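PDB 6TZ0: RNA-dependent RNA Polymerase from Bombyx mori cytoplasmic polyhedrosis virus, which catalyses RNA-templated synthesis of RNA, transcribing the double-stranded viral genome into plus strands and probably copying these into minus strands after core assembly. Local coordinates for residues L351-D354 with A355-P359; V1162-P1165 with P1166-V1170. All blocks are in the same frame, centred on the assembly; numbering follows the deposited sequence.

How the interactions relate
Along the chain the two contacts come in series, neither nesting within nor crossing the other. Interaction 1 comes first, at the C-terminal end of helix 349-356 in the central polymerase region, where the helix gives way to the loop at Val357 beside residues known to bind UTP. Interaction 2 follows some eight hundred residues later in the C-terminal region, as strand 1162-1163 turns through two prolines toward helix 1174-1188. Both are local, each closing a single turn of backbone. Their centres lie 67 Å apart, on opposite sides of the chain's centre, and their nearest atoms are about 55 Å from each other.

Interaction 1 (L351-D354 with A355-P359); sequences LSLD and AAVFP
The C-terminal end of helix 349-356 forms this contact, with Leu353 and Asp354 of its last turn meeting Val357 and Phe358 where the chain leaves it. The carbonyl O of Ser352 takes two amide N-H groups: Ala355 N at 3.3 Å and, in a weak, bent bond, Ala356 N at 3.0 Å. The first of these spans only three residues, so the last turn tightens toward a 3-10 pattern. One step on, Val357 N reaches Leu353 O in a weak bond of 3.3 Å.

Asp354 and Phe358, four residues apart, run side by side and point the same way. Both have CG anti to the backbone N (chi1 -158° for Asp354 and -165° for Phe358), which lays the carboxylate against the root of the ring. Asp354 OD1 approaches Phe358 CG obliquely, to 3.2 Å, and lies 3.3 Å from Phe358 CB; carboxylate and ring planes are 74° apart. On one face of the Phe358 ring sits CD of the following Pro359, offset toward the rim. Viral structural protein 4 reaches this pair as well: its Arg469 packs on Phe358 and makes a long, weak ion pair with Asp354.

Val357 is the first residue to leave helical geometry, and its carbonyl O accepts hydrogen bonds from the side chains of Asn632 and Thr636. This helix end lies within the central polymerase region and borders the nucleotide site, which holds no UTP in this model: the side chain of Ala355 is about 4 Å from that of Arg485, a UTP-binding residue, and that of Val357 about 7 Å from that of Asp552, another. Leu353 and Val357 make the apolar part of the turn, CG of the leucine meeting CG1 of the valine at 4.0 Å. The same Val357 methyl, set between backbone N and carbonyl carbon, also rests against Leu353 O.

Interaction 2 (V1162-P1165 with P1166-V1170); sequences VRIP and PSYYV
Tyr1168 turns back alongside Pro1165, and its side chain can be followed outward from the backbone. CB lies 3.8 Å from Pro1165 O and CG stays beside the same oxygen. CD2 comes closer to it, at 3.4 Å, with the oxygen oblique to the ring. Further out, CE2 touches the proline ring itself, meeting Pro1165 CD and Pro1165 CG, each at 3.6 Å. Pro1165 CD lies in the plane of the tyrosine ring at its edge, and the two side chains run alongside one another, pointing the same way. This course follows from a CG placed beside the backbone N and anti to the carbonyl carbon (chi1 -64°).

Tyr1168 N donates to Pro1165 O in a weak bond of 3.4 Å. It closes a type I beta turn over residues 1165-1168, with Pro1166 and Ser1167 at its corners, in the loop between strand 1162-1163, an outermost strand of a small mixed sheet, and helix 1174-1188 in the C-terminal region. An inverse gamma turn centred on Tyr1169 comes directly after it. From that point the ring of Tyr1169 reaches back to Ile1164, five residues earlier, and the two side chains cross at about a right angle. Ile1164 CG2, anti to its own backbone N, touches Tyr1169 OH at 3.6 Å and Tyr1169 CE2 at 3.7 Å, approaching the ring obliquely. Pro1166 CA sits in plane at the edge of the Tyr1169 ring.

Tyr1178 of helix 1174-1188 packs edge-to-face with Tyr1169 and gives its hydroxyl to a hydrogen bond with Tyr1168 O, while the Tyr1168 side chain touches Leu1202 and Ile1207.

Interaction 1 (L351-D354 with A355-P359)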
loop_
_atom_site.group_PDB
_atom_site.type_symbol
_atom_site.label_atom_id
_atom_site.label_comp_id
_atom_site.label_asym_id
_atom_site.label_seq_id
_atom_site.Cartn_x
_atom_site.Cartn_y
_atom_site.Cartn_z
ATOM N N LEU A 351 -9.227 -18.186 -5.374
ATOM C CA LEU A 351 -8.272 -19.282 -5.454
ATOM C C LEU A 351 -6.938 -18.935 -4.811
ATOM O O LEU A 351 -6.284 -19.814 -4.247
ATOM C CB LEU A 351 -8.060 -19.687 -6.911
ATOM C CG LEU A 351 -9.231 -20.360 -7.623
ATOM C CD1 LEU A 351 -8.920 -20.551 -9.088
ATOM C CD2 LEU A 351 -9.546 -21.689 -6.968
ATOM N N SER A 352 -6.526 -17.674 -4.878
ATOM C CA SER A 352 -5.247 -17.243 -4.334
ATOM C C SER A 352 -5.370 -16.602 -2.963
ATOM O O SER A 352 -4.348 -16.229 -2.374
ATOM C CB SER A 352 -4.572 -16.264 -5.293
ATOM O OG SER A 352 -3.361 -15.775 -4.748
ATOM N N LEU A 353 -6.590 -16.477 -2.441
ATOM C CA LEU A 353 -6.803 -15.800 -1.169
ATOM C C LEU A 353 -6.259 -16.612 -0.003
ATOM O O LEU A 353 -5.774 -16.046 0.980
ATOM C CB LEU A 353 -8.294 -15.516 -1.009
ATOM C CG LEU A 353 -8.883 -14.672 0.111
ATOM C CD1 LEU A 353 -10.037 -13.899 -0.464
ATOM C CD2 LEU A 353 -9.389 -15.566 1.220
ATOM N N ASP A 354 -6.310 -17.937 -0.099
ATOM C CA ASP A 354 -5.850 -18.774 1.001
ATOM C C ASP A 354 -4.329 -18.856 1.046
ATOM O O ASP A 354 -3.768 -19.331 2.035
ATOM C CB ASP A 354 -6.462 -20.167 0.865
ATOM C CG ASP A 354 -6.502 -20.929 2.171
ATOM O OD1 ASP A 354 -6.133 -20.367 3.215
ATOM O OD2 ASP A 354 -6.909 -22.108 2.154
ATOM N N ALA A 355 -3.649 -18.415 -0.008
ATOM C CA ALA A 355 -2.197 -18.406 -0.036
ATOM C C ALA A 355 -1.607 -17.011 0.061
ATOM O O ALA A 355 -0.410 -16.881 0.328
ATOM C CB ALA A 355 -1.689 -19.072 -1.316
ATOM N N ALA A 356 -2.406 -15.974 -0.157
ATOM C CA ALA A 356 -1.870 -14.624 -0.097
ATOM C C ALA A 356 -2.042 -13.986 1.273
ATOM O O ALA A 356 -1.161 -13.250 1.727
ATOM C CB ALA A 356 -2.538 -13.751 -1.161
ATOM N N VAL A 357 -3.158 -14.254 1.952
ATOM C CA VAL A 357 -3.565 -13.458 3.099
ATOM C C VAL A 357 -4.002 -14.310 4.285
ATOM O O VAL A 357 -4.382 -13.766 5.320
ATOM C CB VAL A 357 -4.678 -12.468 2.673
ATOM C CG1 VAL A 357 -6.034 -13.148 2.546
ATOM C CG2 VAL A 357 -4.706 -11.177 3.503
ATOM N N PHE A 358 -3.923 -15.630 4.192
ATOM C CA PHE A 358 -4.346 -16.455 5.320
ATOM C C PHE A 358 -3.224 -16.516 6.354
ATOM O O PHE A 358 -2.073 -16.766 5.990
ATOM C CB PHE A 358 -4.704 -17.866 4.859
ATOM C CG PHE A 358 -5.478 -18.665 5.875
ATOM C CD1 PHE A 358 -6.855 -18.559 5.949
ATOM C CD2 PHE A 358 -4.832 -19.486 6.776
ATOM C CE1 PHE A 358 -7.572 -19.283 6.881
ATOM C CE2 PHE A 358 -5.542 -20.194 7.721
ATOM C CZ PHE A 358 -6.912 -20.098 7.767
ATOM N N PRO A 359 -3.521 -16.319 7.638
ATOM C CA PRO A 359 -2.455 -16.241 8.642
ATOM C C PRO A 359 -1.863 -17.601 8.968
ATOM O O PRO A 359 -2.486 -18.643 8.762
ATOM C CB PRO A 359 -3.169 -15.654 9.861
ATOM C CG PRO A 359 -4.560 -16.084 9.700
ATOM C CD PRO A 359 -4.844 -16.081 8.234
#

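Interaction 2 (V1162-P1165 with P1166-V1170)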
loop_
_atom_site.group_PDB
_atom_site.type_symbol
_atom_site.label_atom_id
_atom_site.label_comp_id
_atom_site.label_asym_id
_atom_site.label_seq_id
_atom_site.Cartn_x
_atom_site.Cartn_y
_atom_site.Cartn_z
ATOM N N VAL A 1162 36.338 17.482 -26.535
ATOM C CA VAL A 1162 36.009 18.289 -27.703
ATOM C C VAL A 1162 36.808 19.584 -27.641
ATOM O O VAL A 1162 36.794 20.278 -26.618
ATOM C CB VAL A 1162 34.496 18.580 -27.778
ATOM C CG1 VAL A 1162 34.178 19.519 -28.925
ATOM C CG2 VAL A 1162 33.716 17.290 -27.935
ATOM N N ARG A 1163 37.500 19.906 -28.731
ATOM C CA ARG A 1163 38.256 21.146 -28.832
ATOM C C ARG A 1163 37.357 22.240 -29.389
ATOM O O ARG A 1163 36.949 22.183 -30.552
ATOM C CB ARG A 1163 39.489 20.959 -29.711
ATOM C CG ARG A 1163 40.360 22.191 -29.788
ATOM C CD ARG A 1163 41.664 21.936 -30.528
ATOM N NE ARG A 1163 41.495 21.676 -31.955
ATOM C CZ ARG A 1163 41.414 22.624 -32.883
ATOM N NH1 ARG A 1163 41.477 23.900 -32.537
ATOM N NH2 ARG A 1163 41.272 22.293 -34.159
ATOM N N ILE A 1164 37.049 23.227 -28.563
ATOM C CA ILE A 1164 36.212 24.361 -28.942
ATOM C C ILE A 1164 37.115 25.576 -29.094
ATOM O O ILE A 1164 37.843 25.908 -28.153
ATOM C CB ILE A 1164 35.114 24.629 -27.899
ATOM C CG1 ILE A 1164 34.190 23.421 -27.790
ATOM C CG2 ILE A 1164 34.323 25.864 -28.265
ATOM C CD1 ILE A 1164 33.309 23.451 -26.582
ATOM N N PRO A 1165 37.122 26.239 -30.249
ATOM C CA PRO A 1165 37.961 27.433 -30.432
ATOM C C PRO A 1165 37.489 28.583 -29.563
ATOM O O PRO A 1165 36.278 28.795 -29.403
ATOM C CB PRO A 1165 37.787 27.755 -31.922
ATOM C CG PRO A 1165 37.400 26.466 -32.534
ATOM C CD PRO A 1165 36.544 25.783 -31.520
ATOM N N PRO A 1166 38.418 29.351 -28.985
ATOM C CA PRO A 1166 38.033 30.354 -27.978
ATOM C C PRO A 1166 37.368 31.595 -28.542
ATOM O O PRO A 1166 36.888 32.419 -27.756
ATOM C CB PRO A 1166 39.366 30.704 -27.313
ATOM C CG PRO A 1166 40.382 30.422 -28.355
ATOM C CD PRO A 1166 39.880 29.244 -29.126
ATOM N N SER A 1167 37.311 31.761 -29.861
ATOM C CA SER A 1167 36.634 32.907 -30.453
ATOM C C SER A 1167 35.117 32.776 -30.436
ATOM O O SER A 1167 34.428 33.724 -30.828
ATOM C CB SER A 1167 37.118 33.121 -31.890
ATOM O OG SER A 1167 36.720 32.059 -32.736
ATOM N N TYR A 1168 34.577 31.638 -30.000
ATOM C CA TYR A 1168 33.136 31.469 -29.901
ATOM C C TYR A 1168 32.579 31.866 -28.545
ATOM O O TYR A 1168 31.369 32.071 -28.425
ATOM C CB TYR A 1168 32.738 30.020 -30.178
ATOM C CG TYR A 1168 33.041 29.540 -31.571
ATOM C CD1 TYR A 1168 32.396 30.089 -32.668
ATOM C CD2 TYR A 1168 33.901 28.475 -31.784
ATOM C CE1 TYR A 1168 32.649 29.637 -33.942
ATOM C CE2 TYR A 1168 34.153 28.010 -33.056
ATOM C CZ TYR A 1168 33.524 28.594 -34.129
ATOM O OH TYR A 1168 33.777 28.133 -35.394
ATOM N N TYR A 1169 33.427 31.978 -27.531
ATOM C CA TYR A 1169 32.997 32.334 -26.181
ATOM C C TYR A 1169 32.700 33.826 -26.151
ATOM O O TYR A 1169 33.563 34.652 -25.860
ATOM C CB TYR A 1169 34.062 31.941 -25.172
ATOM C CG TYR A 1169 34.215 30.450 -25.036
ATOM C CD1 TYR A 1169 33.405 29.729 -24.175
ATOM C CD2 TYR A 1169 35.151 29.760 -25.787
ATOM C CE1 TYR A 1169 33.535 28.363 -24.053
ATOM C CE2 TYR A 1169 35.288 28.393 -25.673
ATOM C CZ TYR A 1169 34.477 27.703 -24.805
ATOM O OH TYR A 1169 34.612 26.343 -24.687
ATOM N N VAL A 1170 31.452 34.171 -26.462
ATOM C CA VAL A 1170 31.014 35.555 -26.568
ATOM C C VAL A 1170 29.976 35.915 -25.525
ATOM O O VAL A 1170 29.456 37.038 -25.547
ATOM C CB VAL A 1170 30.476 35.863 -27.977
ATOM C CG1 VAL A 1170 31.554 35.619 -29.011
ATOM C CG2 VAL A 1170 29.250 35.023 -28.268
#